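PDB 4FB5: probable oxidoreductase protein from Rhizobium etli, which is probably an oxidoreductase of the GFO/IDH/MocA family that binds a nicotinamide dinucleotide through a Rossmann domain. Local coordinates for residues 123-128 and 150-155; 38-43 and 344-349. One frame throughout, in Å; residues are numbered along the deposited sequence.

Contact 1 of 2, residues 123-128 and 150-155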
ATOM      1  N   CYS A 123      30.457   9.786  17.033  1.00 47.96           N
ATOM      2  CA  CYS A 123      30.283   8.643  17.884  1.00 48.65           C
ATOM      3  C   CYS A 123      28.939   8.017  17.603  1.00 48.41           C
ATOM      4  O   CYS A 123      27.949   8.728  17.429  1.00 49.21           O
ATOM      5  CB  CYS A 123      30.361   9.087  19.330  1.00 47.82           C
ATOM      6  SG  CYS A 123      30.353   7.751  20.551  1.00 52.81           S
ATOM      7  N   GLU A 124      28.907   6.692  17.557  1.00 47.59           N
ATOM      8  CA  GLU A 124      27.666   5.970  17.419  1.00 47.59           C
ATOM      9  C   GLU A 124      26.884   6.103  18.685  1.00 48.05           C
ATOM     10  O   GLU A 124      27.455   6.288  19.758  1.00 47.93           O
ATOM     11  CB  GLU A 124      27.895   4.492  17.074  1.00 47.35           C
ATOM     12  CG  GLU A 124      28.141   4.286  15.597  1.00 46.59           C
ATOM     13  CD  GLU A 124      27.118   5.030  14.736  1.00 50.59           C
ATOM     14  OE1 GLU A 124      27.533   5.749  13.797  1.00 49.10           O
ATOM     15  OE2 GLU A 124      25.885   4.897  15.009  1.00 53.97           O
ATOM     16  N   LYS A 125      25.570   6.039  18.545  1.00 48.88           N
ATOM     17  CA  LYS A 125      24.698   6.034  19.683  1.00 50.39           C
ATOM     18  C   LYS A 125      24.958   4.709  20.419  1.00 51.64           C
ATOM     19  O   LYS A 125      25.412   3.756  19.801  1.00 51.61           O
ATOM     20  CB  LYS A 125      23.265   6.198  19.194  1.00 50.23           C
ATOM     21  CG  LYS A 125      22.350   5.003  19.365  1.00 52.38           C
ATOM     22  CD  LYS A 125      22.415   3.943  18.278  1.00 54.16           C
ATOM     23  CE  LYS A 125      21.392   2.886  18.621  1.00 53.65           C
ATOM     24  NZ  LYS A 125      21.949   1.540  18.503  1.00 55.61           N
ATOM     25  N   PRO A 126      24.765   4.668  21.751  1.00 53.42           N
ATOM     26  CA  PRO A 126      24.409   5.766  22.610  1.00 54.61           C
ATOM     27  C   PRO A 126      25.705   6.409  23.112  1.00 55.35           C
ATOM     28  O   PRO A 126      26.794   6.142  22.560  1.00 55.27           O
ATOM     29  CB  PRO A 126      23.674   5.058  23.769  1.00 54.53           C
ATOM     30  CG  PRO A 126      23.558   3.596  23.375  1.00 54.17           C
ATOM     31  CD  PRO A 126      24.805   3.445  22.558  1.00 53.85           C
HETATM   32  N   MSE A 127      25.589   7.271  24.117  1.00 55.32           N
HETATM   33  CA  MSE A 127      26.770   7.853  24.704  1.00 55.48           C
HETATM   34  C   MSE A 127      27.348   6.884  25.695  1.00 54.89           C
HETATM   35  O   MSE A 127      28.489   6.474  25.536  1.00 54.89           O
HETATM   36  CB  MSE A 127      26.457   9.178  25.357  1.00 55.98           C
HETATM   37  CG  MSE A 127      26.159  10.206  24.339  1.00 59.32           C
HETATM   38 SE   MSE A 127      25.452  11.805  25.117  1.00 66.20          SE
HETATM   39  CE  MSE A 127      27.163  12.690  25.272  1.00 66.32           C
ATOM     40  N   ALA A 128      26.558   6.507  26.703  1.00 54.04           N
ATOM     41  CA  ALA A 128      26.989   5.514  27.701  1.00 53.52           C
ATOM     42  C   ALA A 128      25.747   4.895  28.330  1.00 53.30           C
ATOM     43  O   ALA A 128      24.673   5.476  28.249  1.00 53.06           O
ATOM     44  CB  ALA A 128      27.864   6.161  28.761  1.00 53.36           C
ATOM     45  N   LEU A 150      26.648  12.660  17.442  1.00 47.47           N
ATOM     46  CA  LEU A 150      26.182  11.302  17.548  1.00 46.27           C
ATOM     47  C   LEU A 150      25.530  10.858  16.260  1.00 46.12           C
ATOM     48  O   LEU A 150      25.057  11.694  15.492  1.00 47.06           O
ATOM     49  CB  LEU A 150      25.210  11.207  18.686  1.00 45.82           C
ATOM     50  CG  LEU A 150      25.950  11.388  19.981  1.00 43.73           C
ATOM     51  CD1 LEU A 150      25.020  11.876  21.027  1.00 42.29           C
ATOM     52  CD2 LEU A 150      26.558  10.077  20.348  1.00 42.50           C
ATOM     53  N   GLY A 151      25.515   9.546  16.028  1.00 45.36           N
ATOM     54  CA  GLY A 151      24.979   8.969  14.806  1.00 43.82           C
ATOM     55  C   GLY A 151      23.504   8.678  14.956  1.00 43.69           C
ATOM     56  O   GLY A 151      23.063   7.512  15.038  1.00 44.06           O
ATOM     57  N   TYR A 152      22.727   9.744  15.003  1.00 42.03           N
ATOM     58  CA  TYR A 152      21.304   9.605  14.927  1.00 40.34           C
ATOM     59  C   TYR A 152      20.940   9.890  13.476  1.00 39.65           C
ATOM     60  O   TYR A 152      20.435  10.969  13.174  1.00 40.37           O
ATOM     61  CB  TYR A 152      20.609  10.581  15.889  1.00 39.53           C
ATOM     62  CG  TYR A 152      20.669  10.147  17.328  1.00 39.65           C
ATOM     63  CD1 TYR A 152      19.961   9.034  17.760  1.00 39.21           C
ATOM     64  CD2 TYR A 152      21.446  10.845  18.274  1.00 38.68           C
ATOM     65  CE1 TYR A 152      20.019   8.619  19.096  1.00 38.57           C
ATOM     66  CE2 TYR A 152      21.527  10.428  19.597  1.00 36.37           C
ATOM     67  CZ  TYR A 152      20.801   9.307  19.999  1.00 38.39           C
ATOM     68  OH  TYR A 152      20.820   8.861  21.303  1.00 39.76           O
ATOM     69  N   ASN A 153      21.174   8.934  12.580  1.00 38.52           N
ATOM     70  CA  ASN A 153      21.075   9.218  11.133  1.00 38.25           C
ATOM     71  C   ASN A 153      19.675   9.375  10.547  1.00 37.21           C
ATOM     72  O   ASN A 153      19.497  10.082   9.583  1.00 36.54           O
ATOM     73  CB  ASN A 153      21.827   8.176  10.342  1.00 38.75           C
ATOM     74  CG  ASN A 153      21.622   6.815  10.894  1.00 41.93           C
ATOM     75  OD1 ASN A 153      22.530   6.261  11.512  1.00 49.44           O
ATOM     76  ND2 ASN A 153      20.405   6.287  10.768  1.00 41.88           N
ATOM     77  N   TYR A 154      18.682   8.714  11.120  1.00 36.87           N
ATOM     78  CA  TYR A 154      17.320   8.847  10.619  1.00 36.72           C
ATOM     79  C   TYR A 154      16.923  10.309  10.377  1.00 37.49           C
ATOM     80  O   TYR A 154      16.350  10.617   9.322  1.00 37.34           O
ATOM     81  CB  TYR A 154      16.351   8.086  11.518  1.00 35.25           C
ATOM     82  CG  TYR A 154      16.689   6.639  11.436  1.00 34.17           C
ATOM     83  CD1 TYR A 154      16.594   5.958  10.222  1.00 35.11           C
ATOM     84  CD2 TYR A 154      17.137   5.949  12.520  1.00 33.49           C
ATOM     85  CE1 TYR A 154      16.910   4.648  10.116  1.00 33.91           C
ATOM     86  CE2 TYR A 154      17.480   4.614  12.418  1.00 33.54           C
ATOM     87  CZ  TYR A 154      17.359   3.972  11.216  1.00 33.85           C
ATOM     88  OH  TYR A 154      17.691   2.639  11.104  1.00 35.53           O
ATOM     89  N   ILE A 155      17.272  11.172  11.343  1.00 38.14           N
ATOM     90  CA  ILE A 155      17.220  12.660  11.273  1.00 39.23           C
ATOM     91  C   ILE A 155      17.634  13.274   9.951  1.00 38.76           C
ATOM     92  O   ILE A 155      17.107  14.305   9.577  1.00 40.03           O
ATOM     93  CB  ILE A 155      18.150  13.297  12.352  1.00 39.82           C
ATOM     94  CG1 ILE A 155      17.680  12.973  13.751  1.00 43.48           C
ATOM     95  CG2 ILE A 155      18.199  14.756  12.289  1.00 41.29           C
ATOM     96  CD1 ILE A 155      16.181  12.730  13.869  1.00 47.77           C
TER

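Contact 2 of 2, residues 38-43 and 344-349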
ATOM      1  N   LYS A  38      32.188   0.262   8.745  1.00 50.23           N
ATOM      2  CA  LYS A  38      32.084   0.240   7.287  1.00 48.64           C
ATOM      3  C   LYS A  38      31.291   1.423   6.753  1.00 47.97           C
ATOM      4  O   LYS A  38      31.652   2.038   5.780  1.00 47.90           O
ATOM      5  CB  LYS A  38      31.430  -1.055   6.821  1.00 47.99           C
ATOM      6  CG  LYS A  38      31.488  -1.219   5.325  1.00 46.95           C
ATOM      7  CD  LYS A  38      31.365  -2.659   4.924  1.00 43.51           C
ATOM      8  CE  LYS A  38      30.965  -2.714   3.484  1.00 39.67           C
ATOM      9  NZ  LYS A  38      30.987  -4.103   3.040  1.00 36.02           N
ATOM     10  N   CYS A  39      30.208   1.733   7.423  1.00 47.20           N
ATOM     11  CA  CYS A  39      29.348   2.787   7.017  1.00 47.20           C
ATOM     12  C   CYS A  39      29.964   4.190   7.225  1.00 45.39           C
ATOM     13  O   CYS A  39      29.920   5.013   6.311  1.00 44.85           O
ATOM     14  CB  CYS A  39      28.025   2.620   7.750  1.00 48.00           C
ATOM     15  SG  CYS A  39      26.699   3.598   7.054  1.00 55.61           S
ATOM     16  N   HIS A  40      30.557   4.477   8.382  1.00 44.11           N
ATOM     17  CA  HIS A  40      31.378   5.702   8.464  1.00 43.33           C
ATOM     18  C   HIS A  40      32.362   5.682   7.308  1.00 42.88           C
ATOM     19  O   HIS A  40      32.458   6.630   6.559  1.00 43.19           O
ATOM     20  CB  HIS A  40      32.205   5.791   9.744  1.00 43.50           C
ATOM     21  CG  HIS A  40      31.429   6.177  10.966  1.00 43.95           C
ATOM     22  ND1 HIS A  40      31.857   7.159  11.834  1.00 43.00           N
ATOM     23  CD2 HIS A  40      30.263   5.712  11.475  1.00 45.03           C
ATOM     24  CE1 HIS A  40      30.981   7.298  12.811  1.00 42.48           C
ATOM     25  NE2 HIS A  40      30.010   6.423  12.626  1.00 44.72           N
ATOM     26  N   ALA A  41      33.088   4.585   7.128  1.00 42.45           N
ATOM     27  CA  ALA A  41      34.153   4.622   6.135  1.00 42.68           C
ATOM     28  C   ALA A  41      33.622   4.997   4.741  1.00 42.80           C
ATOM     29  O   ALA A  41      34.232   5.770   4.017  1.00 42.99           O
ATOM     30  CB  ALA A  41      34.935   3.294   6.120  1.00 42.37           C
ATOM     31  N   LEU A  42      32.463   4.458   4.387  1.00 42.63           N
ATOM     32  CA  LEU A  42      31.885   4.717   3.112  1.00 42.36           C
ATOM     33  C   LEU A  42      31.443   6.162   3.050  1.00 42.55           C
ATOM     34  O   LEU A  42      31.497   6.811   1.992  1.00 42.31           O
ATOM     35  CB  LEU A  42      30.683   3.819   2.922  1.00 42.61           C
ATOM     36  CG  LEU A  42      30.936   2.381   2.476  1.00 41.69           C
ATOM     37  CD1 LEU A  42      29.595   1.652   2.432  1.00 40.18           C
ATOM     38  CD2 LEU A  42      31.627   2.337   1.149  1.00 38.52           C
ATOM     39  N   ALA A  43      30.995   6.660   4.186  1.00 42.34           N
ATOM     40  CA  ALA A  43      30.563   8.029   4.249  1.00 43.22           C
ATOM     41  C   ALA A  43      31.752   8.975   4.006  1.00 44.06           C
ATOM     42  O   ALA A  43      31.706   9.829   3.083  1.00 43.77           O
ATOM     43  CB  ALA A  43      29.851   8.327   5.596  1.00 42.62           C
ATOM     44  N   ASP A 344      23.119   6.208   2.344  1.00 40.77           N
ATOM     45  CA  ASP A 344      23.041   7.586   1.930  1.00 41.32           C
ATOM     46  C   ASP A 344      22.827   8.533   3.137  1.00 41.40           C
ATOM     47  O   ASP A 344      23.335   9.671   3.163  1.00 42.13           O
ATOM     48  CB  ASP A 344      22.035   7.748   0.787  1.00 41.93           C
ATOM     49  CG  ASP A 344      22.491   6.996  -0.527  1.00 46.25           C
ATOM     50  OD1 ASP A 344      23.730   6.952  -0.795  1.00 48.01           O
ATOM     51  OD2 ASP A 344      21.621   6.456  -1.289  1.00 46.43           O
ATOM     52  N   LEU A 345      22.141   8.051   4.167  1.00 40.55           N
ATOM     53  CA  LEU A 345      21.892   8.868   5.342  1.00 40.12           C
ATOM     54  C   LEU A 345      23.135   9.121   6.177  1.00 40.52           C
ATOM     55  O   LEU A 345      23.179  10.073   6.942  1.00 40.60           O
ATOM     56  CB  LEU A 345      20.876   8.196   6.244  1.00 39.64           C
ATOM     57  CG  LEU A 345      19.545   7.774   5.648  1.00 39.57           C
ATOM     58  CD1 LEU A 345      18.870   6.907   6.659  1.00 38.02           C
ATOM     59  CD2 LEU A 345      18.697   8.973   5.321  1.00 36.82           C
ATOM     60  N   LYS A 346      24.127   8.246   6.073  1.00 40.84           N
ATOM     61  CA  LYS A 346      25.343   8.444   6.818  1.00 41.33           C
ATOM     62  C   LYS A 346      26.213   9.496   6.136  1.00 41.65           C
ATOM     63  O   LYS A 346      26.913  10.235   6.822  1.00 42.31           O
ATOM     64  CB  LYS A 346      26.128   7.149   7.004  1.00 41.45           C
ATOM     65  CG  LYS A 346      26.821   7.045   8.385  1.00 42.58           C
ATOM     66  CD  LYS A 346      25.795   6.898   9.512  1.00 45.05           C
ATOM     67  CE  LYS A 346      26.396   6.985  10.912  1.00 46.56           C
ATOM     68  NZ  LYS A 346      25.449   6.404  11.951  1.00 48.37           N
ATOM     69  N   ILE A 347      26.145   9.575   4.810  1.00 41.50           N
ATOM     70  CA  ILE A 347      26.894  10.556   4.028  1.00 41.53           C
ATOM     71  C   ILE A 347      26.423  11.980   4.369  1.00 42.49           C
ATOM     72  O   ILE A 347      27.226  12.886   4.593  1.00 42.89           O
ATOM     73  CB  ILE A 347      26.691  10.316   2.516  1.00 41.27           C
ATOM     74  CG1 ILE A 347      27.268   8.974   2.080  1.00 39.73           C
ATOM     75  CG2 ILE A 347      27.265  11.459   1.707  1.00 40.35           C
ATOM     76  CD1 ILE A 347      26.974   8.609   0.618  1.00 38.77           C
ATOM     77  N   ILE A 348      25.107  12.170   4.418  1.00 43.20           N
ATOM     78  CA  ILE A 348      24.516  13.448   4.797  1.00 42.85           C
ATOM     79  C   ILE A 348      24.938  13.797   6.228  1.00 44.18           C
ATOM     80  O   ILE A 348      25.395  14.901   6.496  1.00 44.80           O
ATOM     81  CB  ILE A 348      23.009  13.349   4.675  1.00 42.13           C
ATOM     82  CG1 ILE A 348      22.626  13.256   3.200  1.00 40.33           C
ATOM     83  CG2 ILE A 348      22.321  14.501   5.351  1.00 42.47           C
ATOM     84  CD1 ILE A 348      21.251  12.656   2.934  1.00 33.16           C
ATOM     85  N   GLU A 349      24.813  12.859   7.158  1.00 45.35           N
ATOM     86  CA  GLU A 349      25.279  13.108   8.531  1.00 46.56           C
ATOM     87  C   GLU A 349      26.779  13.492   8.573  1.00 47.16           C
ATOM     88  O   GLU A 349      27.164  14.394   9.278  1.00 47.05           O
ATOM     89  CB  GLU A 349      25.017  11.888   9.402  1.00 46.48           C
ATOM     90  CG  GLU A 349      25.429  12.065  10.840  1.00 48.04           C
ATOM     91  CD  GLU A 349      24.994  10.904  11.714  1.00 52.94           C
ATOM     92  OE1 GLU A 349      25.865  10.034  11.948  1.00 52.29           O
ATOM     93  OE2 GLU A 349      23.795  10.864  12.145  1.00 55.22           O
TER

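Contact 1 of 2, residues 123-128 and 150-155
Through Glu124 and Lys125, its first two residues, the Glu-Lys-Pro signature of the GFO/IDH/MocA family, with its cis peptide bond before Pro126, meets Gly151 and Tyr152 where two neighbouring parallel strands run out. Cys123 and Leu150 form the last bridge between these strands, their CA atoms 4.9 Å apart. Cys123 O takes a weak hydrogen bond from Gly151 N at 2.9 Å, bent to 129° at the hydrogen, and a CA-H...O contact from Leu150 CA at 3.1 Å. Cys123 O thus faces two successive residues of the partner chain as it leaves the sheet. Gly151 then turns the chain as the centre of an inverse gamma turn, with a weak bond from Tyr152 N back to Leu150 O.

These C-terminal strand ends belong to the Rossmann domain, the edge at which such folds bind a dinucleotide and, in relatives, a substrate. The CB of Glu124 points away from segment 150-155, yet the bend at chi2 (-47°) folds the carboxylate back, bringing OE2 to 3.8 Å from Gly151 O, a proximity and not a bond; its OE1 is gripped from outside by His40 and Lys346. Lys125 uses its root for the contact: CB lies over one face of the Tyr152 ring, 4.0 Å from CZ, while NZ leads off to a salt bridge with Asp209 on helix 206-221. Helix 367-385 closes in on the apolar side, where Phe367 touches both Met127 and Leu150. Met127, a selenomethionine, crosses Leu150 at roughly a right angle, its CG 3.9 Å from Leu150 CD1 with SE beside the same methyl. The other leucine branch, CD2, packs 4.1 Å from Cys123 CB.

Contact 2 of 2, residues 38-43 and 344-349
Lys346 leans across from helix 344-358 onto Cys39, Ala43 and His40 of helix 35-44. The axes of the two short helical segments approach to 8.6 Å with a signed crossing angle of -61°, and there is no hydrogen bond between them. Starting at its root, Lys346 CB lies 3.6 Å from Cys39 SG, with the Ala43 methyl nearby as well. CG remains against the sulfur, at 3.7 Å from Cys39 SG. The bend at chi2 (68°) turns the chain from the sulfur toward the imidazole of His40, and from CG onward it is extended. CE has moved on to the ring, 4.0 Å from His40 NE2, meeting it obliquely.

The tip leaves the helix pair for polar company: NZ forms a salt bridge with Glu124 and a hydrogen bond with Asn153, while Glu349 OE1, one turn along its own helix, is a long 3.7 Å from Lys346 NZ. His40 is fixed at both nitrogens, ND1 by Ser99 and NE2 by Glu124, so the lysine passes a ring whose rotation is already set.

Toward the C-terminal end of segment 38-43 the helices meet through Ala43, whose CB sits 3.7 Å from Lys346 O and, as an apolar contact, 4.4 Å from Ile347 CG1, its small methyl letting the backbones come close. Gly32 and Gly34 precede helix 35-44 and Gly37 lies in its first turn; together they fit the GxGxxG pattern, the strand-turn-helix element characteristic of the dinucleotide-binding Rossmann fold.

Although their centres lie 13 Å apart, contacts 1 and 2 meet directly at one carboxylate. Glu124 OE1 of contact 1 probably hydrogen-bonds His40 NE2 at 2.8 Å and makes a salt bridge with Lys346 NZ at 2.9 Å, so it joins both helices of contact 2 to the strand-end loop. Glu349 of contact 2 reaches segment 150-155: its OE1 packs 3.2 Å from Gly151 CA, and its OE2 is 3.3 Å from Tyr152 N. Along the chain, segments 38-43 and 344-349 enclose both parts of contact 1. The shared cluster includes the glutamate of the Glu-Lys-Pro signature and lies near, without touching, the glycine-rich turn, consistent with a place beside the expected cofactor site.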